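Long-range contacts in fatty acid amide hydrolase (Candida albicans, PDB 6KVR), which probably hydrolyses monocarboxylic acid amides to the carboxylate and ammonium, as a serine hydrolase of the amidase signature family: residues A[118-122]-A[216-222]; A[207-212]-A[229-235]. All coordinates share one frame; numbering follows the deposited sequence.

Contact 1: residues A[118-122]-A[216-222]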
loop_
_atom_site.group_PDB
_atom_site.type_symbol
_atom_site.label_atom_id
_atom_site.label_comp_id
_atom_site.label_asym_id
_atom_site.label_seq_id
_atom_site.Cartn_x
_atom_site.Cartn_y
_atom_site.Cartn_z
ATOM N N THR A 118 -26.643 -7.806 -26.725
ATOM C CA THR A 118 -25.614 -8.451 -25.921
ATOM C C THR A 118 -26.060 -8.878 -24.523
ATOM O O THR A 118 -25.349 -9.673 -23.898
ATOM C CB THR A 118 -24.403 -7.532 -25.776
ATOM O OG1 THR A 118 -24.795 -6.358 -25.052
ATOM C CG2 THR A 118 -23.847 -7.156 -27.153
ATOM N N ASN A 119 -27.191 -8.377 -24.014
ATOM C CA ASN A 119 -27.671 -8.692 -22.658
ATOM C C ASN A 119 -26.703 -8.152 -21.600
ATOM O O ASN A 119 -26.465 -8.774 -20.562
ATOM C CB ASN A 119 -27.911 -10.197 -22.476
ATOM C CG ASN A 119 -28.751 -10.522 -21.239
ATOM O OD1 ASN A 119 -29.758 -9.867 -20.965
ATOM N ND2 ASN A 119 -28.335 -11.548 -20.488
ATOM N N CYS A 120 -26.161 -6.965 -21.864
ATOM C CA CYS A 120 -25.116 -6.366 -21.051
ATOM C C CYS A 120 -25.614 -5.599 -19.820
ATOM O O CYS A 120 -24.796 -5.292 -18.946
ATOM C CB CYS A 120 -24.273 -5.427 -21.919
ATOM S SG CYS A 120 -25.247 -4.101 -22.656
ATOM N N ALA A 121 -26.907 -5.288 -19.705
ATOM C CA ALA A 121 -27.414 -4.526 -18.564
ATOM C C ALA A 121 -28.011 -5.439 -17.490
ATOM O O ALA A 121 -28.612 -6.473 -17.804
ATOM C CB ALA A 121 -28.467 -3.507 -19.012
HETATM N N MSE A 122 -27.840 -5.051 -16.216
HETATM C CA MSE A 122 -28.585 -5.671 -15.107
HETATM C C MSE A 122 -29.686 -4.756 -14.584
HETATM O O MSE A 122 -30.666 -5.219 -13.995
HETATM C CB MSE A 122 -27.673 -6.040 -13.924
HETATM C CG MSE A 122 -26.390 -6.733 -14.286
HETATM SE SE MSE A 122 -25.816 -8.091 -12.954
HETATM C CE MSE A 122 -27.582 -8.878 -12.829
ATOM N N PHE A 216 -29.102 -14.078 -12.391
ATOM C CA PHE A 216 -30.100 -13.026 -12.588
ATOM C C PHE A 216 -30.485 -12.912 -14.063
ATOM O O PHE A 216 -31.654 -13.056 -14.416
ATOM C CB PHE A 216 -29.583 -11.667 -12.098
ATOM C CG PHE A 216 -29.340 -11.566 -10.617
ATOM C CD1 PHE A 216 -28.171 -12.055 -10.052
ATOM C CD2 PHE A 216 -30.234 -10.886 -9.801
ATOM C CE1 PHE A 216 -27.924 -11.914 -8.682
ATOM C CE2 PHE A 216 -29.986 -10.742 -8.438
ATOM C CZ PHE A 216 -28.831 -11.253 -7.884
ATOM N N THR A 217 -29.502 -12.672 -14.929
ATOM C CA THR A 217 -29.727 -12.381 -16.341
ATOM C C THR A 217 -29.064 -13.362 -17.300
ATOM O O THR A 217 -29.177 -13.165 -18.516
ATOM C CB THR A 217 -29.207 -10.976 -16.677
ATOM O OG1 THR A 217 -27.800 -10.904 -16.363
ATOM C CG2 THR A 217 -29.966 -9.919 -15.875
ATOM N N GLY A 218 -28.336 -14.369 -16.806
ATOM C CA GLY A 218 -27.732 -15.357 -17.702
ATOM C C GLY A 218 -26.392 -14.895 -18.252
ATOM O O GLY A 218 -25.519 -14.457 -17.497
ATOM N N LEU A 219 -26.219 -14.992 -19.569
ATOM C CA LEU A 219 -24.945 -14.708 -20.222
ATOM C C LEU A 219 -24.979 -13.379 -20.966
ATOM O O LEU A 219 -25.999 -12.992 -21.545
ATOM C CB LEU A 219 -24.573 -15.813 -21.220
ATOM C CG LEU A 219 -24.539 -17.250 -20.728
ATOM C CD1 LEU A 219 -24.567 -18.241 -21.908
ATOM C CD2 LEU A 219 -23.315 -17.468 -19.825
ATOM N N THR A 220 -23.839 -12.699 -20.974
ATOM C CA THR A 220 -23.641 -11.488 -21.773
ATOM C C THR A 220 -22.734 -11.820 -22.951
ATOM O O THR A 220 -21.743 -12.533 -22.785
ATOM C CB THR A 220 -23.051 -10.366 -20.906
ATOM O OG1 THR A 220 -23.995 -10.047 -19.875
ATOM C CG2 THR A 220 -22.726 -9.093 -21.722
ATOM N N LYS A 221 -23.070 -11.319 -24.142
ATOM C CA LYS A 221 -22.431 -11.768 -25.376
ATOM C C LYS A 221 -21.558 -10.684 -26.004
ATOM O O LYS A 221 -21.756 -9.488 -25.779
ATOM C CB LYS A 221 -23.487 -12.229 -26.396
ATOM C CG LYS A 221 -24.157 -13.553 -26.027
ATOM C CD LYS A 221 -23.116 -14.676 -25.837
ATOM C CE LYS A 221 -23.791 -16.051 -25.867
ATOM N NZ LYS A 221 -22.806 -17.150 -25.966
ATOM N N ASN A 222 -20.616 -11.129 -26.849
ATOM C CA ASN A 222 -19.658 -10.218 -27.500
ATOM C C ASN A 222 -20.325 -9.420 -28.613
ATOM O O ASN A 222 -20.973 -10.002 -29.484
ATOM C CB ASN A 222 -18.483 -11.010 -28.079
ATOM C CG ASN A 222 -17.314 -10.125 -28.480
ATOM O OD1 ASN A 222 -17.472 -9.131 -29.210
ATOM N ND2 ASN A 222 -16.127 -10.485 -28.007
#
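Asn119, the residue at which the chain leaves helix 100-118, shows how a single carboxamide can hold a loop in shape. Its positive phi lets it turn out of the helix, and with CG anti to the backbone N (chi1 -165°) the amide reaches across to the bend at Gly218. There Asn119 ND2 gives both hydrogens away: one to Thr217 O at 2.7 Å, the other to Leu219 O at 2.9 Å. Both acceptors lie close to the amide plane, which fixes the rotation of the group, although ND2 stands well above the plane of each carbonyl. The second bond is nearly straight, the first more bent.

This fork belongs to the tight part of the contact, and the packing beside it is just as close. The backbone N of Lys221 bonds to Thr118 O, 2.8 Å away, and the CA of Thr220 adds a CH...O contact to the same oxygen. Thr220 OG1 donates to Asn119 O over 2.9 Å, approaching from above the carbonyl plane, and is also hydrogen-bonded to Ser202. The other branch of Thr220, CG2, lies 3.7 Å from Cys120 CA, on the side where Ala239 of helix 235-243 covers both residues.

A separate, buried apolar end is made by selenomethionine Met122, whose chain, bent at chi2 and chi3, brings CE to 3.5 Å from Phe216 CB. The looser, partly exposed side is formed by Thr217, Gly218 and Leu219; the side chain of Leu219 points away and stays at least 5.7 Å from 118-122. The whole ties the end of a helix, just before the edge strand 123-124, to the loop entering strand 221-222, at one margin of the mixed sheet of the amidase signature fold.

Contact 2: residues A[207-212]-A[229-235]; sequences LMHLDS and SSGGSSS
A chi1 near 180° in both Ser229 (158°) and Asp211 (-167°) swings hydroxyl and carboxylate together across the contact. Ser229 also forms an ST turn at the start of the glycine- and serine-rich loop characteristic of amidase signature enzymes: its OG accepts from Gly231 N at 2.6 Å and donates to Asp211 OD2 at 2.7 Å. The carboxylate is met on its anti side, somewhat out of its plane, while its other oxygen, OD1, takes the backbone N of Glu476.

Past this turn the two segments press backbone against backbone. They come close at Gly232, whose CA makes a nearly straight CH...O contact with Asp211 O (3.6 Å, 167° at H). Leu210 CD2 reaches Gly232 O at 3.2 Å. The peptide bond between Gly232 and Ser233 is cis, and it leads to the predicted catalytic Ser233, whose CB rests against Leu207 O at 3.5 Å. Ser233 OG is hydrogen-bonded to Lys158 NZ and weakly to Ser257 OG, consistent with the Ser-Ser-Lys triad of the family.

Within the same loop, Ser235 OG donates to Gly231 O, and Ser235 CB is packed tightly on Ser212 CB. Ser212 OG also bonds to Thr220 N, outside the two segments. A water bridges the segments: it is hydrogen-bonded to Ser230 OG and Gly231 O, makes a longer bond to Ser229 OG, and lies 2.6 Å from Ser212 OG.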
loop_
_atom_site.group_PDB
_atom_site.type_symbol
_atom_site.label_atom_id
_atom_site.label_comp_id
_atom_site.label_asym_id
_atom_site.label_seq_id
_atom_site.Cartn_x
_atom_site.Cartn_y
_atom_site.Cartn_z
ATOM N N LEU A 207 -17.982 -13.037 -9.114
ATOM C CA LEU A 207 -17.077 -12.022 -9.668
ATOM C C LEU A 207 -15.710 -12.594 -10.009
ATOM O O LEU A 207 -14.742 -11.857 -10.093
ATOM C CB LEU A 207 -16.890 -10.831 -8.717
ATOM C CG LEU A 207 -18.167 -10.198 -8.187
ATOM C CD1 LEU A 207 -17.857 -8.963 -7.334
ATOM C CD2 LEU A 207 -19.089 -9.859 -9.343
HETATM N N MSE A 208 -15.596 -13.904 -10.160
HETATM C CA MSE A 208 -14.318 -14.543 -10.449
HETATM C C MSE A 208 -14.433 -15.446 -11.682
HETATM O O MSE A 208 -14.037 -16.612 -11.659
HETATM C CB MSE A 208 -13.842 -15.344 -9.224
HETATM C CG MSE A 208 -13.560 -14.492 -7.982
HETATM SE SE MSE A 208 -11.956 -13.367 -8.385
HETATM C CE MSE A 208 -10.593 -14.797 -8.064
ATOM N N HIS A 209 -15.002 -14.888 -12.749
ATOM C CA HIS A 209 -14.927 -15.459 -14.084
ATOM C C HIS A 209 -14.368 -14.413 -15.039
ATOM O O HIS A 209 -14.669 -13.222 -14.927
ATOM C CB HIS A 209 -16.304 -15.890 -14.696
ATOM C CG HIS A 209 -17.202 -16.681 -13.799
ATOM N ND1 HIS A 209 -18.367 -17.266 -14.267
ATOM C CD2 HIS A 209 -17.138 -16.979 -12.479
ATOM C CE1 HIS A 209 -18.971 -17.896 -13.278
ATOM N NE2 HIS A 209 -18.254 -17.732 -12.181
ATOM N N LEU A 210 -13.614 -14.865 -16.031
ATOM C CA LEU A 210 -13.400 -14.020 -17.206
ATOM C C LEU A 210 -14.548 -14.171 -18.202
ATOM O O LEU A 210 -14.341 -14.258 -19.414
ATOM C CB LEU A 210 -12.051 -14.333 -17.845
ATOM C CG LEU A 210 -10.820 -13.993 -16.986
ATOM C CD1 LEU A 210 -9.530 -14.025 -17.816
ATOM C CD2 LEU A 210 -10.953 -12.651 -16.257
ATOM N N ASP A 211 -15.771 -14.172 -17.677
ATOM C CA ASP A 211 -17.027 -14.455 -18.373
ATOM C C ASP A 211 -18.153 -13.907 -17.495
ATOM O O ASP A 211 -17.887 -13.281 -16.465
ATOM C CB ASP A 211 -17.173 -15.958 -18.631
ATOM C CG ASP A 211 -18.285 -16.276 -19.606
ATOM O OD1 ASP A 211 -18.866 -17.383 -19.498
ATOM O OD2 ASP A 211 -18.578 -15.418 -20.481
ATOM N N SER A 212 -19.420 -14.201 -17.852
ATOM C CA SER A 212 -20.548 -13.471 -17.281
ATOM C C SER A 212 -21.646 -14.299 -16.603
ATOM O O SER A 212 -22.559 -13.694 -16.015
ATOM C CB SER A 212 -21.215 -12.607 -18.369
ATOM O OG SER A 212 -21.290 -13.295 -19.605
ATOM N N SER A 229 -18.265 -14.885 -25.715
ATOM C CA SER A 229 -18.384 -14.114 -24.489
ATOM C C SER A 229 -17.816 -12.709 -24.668
ATOM O O SER A 229 -16.854 -12.489 -25.409
ATOM C CB SER A 229 -17.639 -14.819 -23.359
ATOM O OG SER A 229 -17.319 -13.904 -22.334
ATOM N N SER A 230 -18.403 -11.750 -23.956
ATOM C CA SER A 230 -17.811 -10.420 -23.854
ATOM C C SER A 230 -16.789 -10.328 -22.730
ATOM O O SER A 230 -16.208 -9.254 -22.531
ATOM C CB SER A 230 -18.905 -9.357 -23.662
ATOM O OG SER A 230 -19.398 -9.341 -22.320
ATOM N N GLY A 231 -16.545 -11.420 -22.009
ATOM C CA GLY A 231 -15.552 -11.451 -20.950
ATOM C C GLY A 231 -16.139 -11.236 -19.571
ATOM O O GLY A 231 -17.344 -11.353 -19.341
ATOM N N GLY A 232 -15.250 -10.927 -18.635
ATOM C CA GLY A 232 -15.641 -10.626 -17.272
ATOM C C GLY A 232 -14.400 -10.424 -16.427
ATOM O O GLY A 232 -13.277 -10.565 -16.905
ATOM N N SER A 233 -14.615 -10.114 -15.151
ATOM C CA SER A 233 -15.928 -10.012 -14.538
ATOM C C SER A 233 -16.658 -8.687 -14.805
ATOM O O SER A 233 -17.819 -8.557 -14.448
ATOM C CB SER A 233 -15.821 -10.231 -13.014
ATOM O OG SER A 233 -15.242 -9.114 -12.352
ATOM N N SER A 234 -16.002 -7.701 -15.424
ATOM C CA SER A 234 -16.717 -6.512 -15.897
ATOM C C SER A 234 -17.358 -6.811 -17.260
ATOM O O SER A 234 -17.022 -6.229 -18.287
ATOM C CB SER A 234 -15.790 -5.296 -15.956
ATOM O OG SER A 234 -14.934 -5.210 -14.826
ATOM N N SER A 235 -18.300 -7.760 -17.259
ATOM C CA SER A 235 -18.794 -8.316 -18.518
ATOM C C SER A 235 -19.594 -7.296 -19.322
ATOM O O SER A 235 -19.328 -7.079 -20.514
ATOM C CB SER A 235 -19.660 -9.542 -18.247
ATOM O OG SER A 235 -19.081 -10.332 -17.237
HETATM O O HOH W 1 -19.506 -11.885 -20.952
#

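The segments of the two contacts alternate along the chain, and their centres lie about 10 Å apart. Ser212 and Thr220 join them directly: Ser212 OG is 3.0 Å from Thr220 N, a probable hydrogen bond. Packing adds to this, with Thr220 CG2 3.4 Å from Ser230 OG. Contact 2 holds Ser233, whose side chain is about 3 Å from those of Lys158 and Ser257 at their nearest, and so forms part of the predicted catalytic centre. Contact 1 stands farther back, the side chain of Met122 being about 8 Å from those of Lys158 and Leu207. Helix 235-243, entered from 229-235, also packs against contact 1.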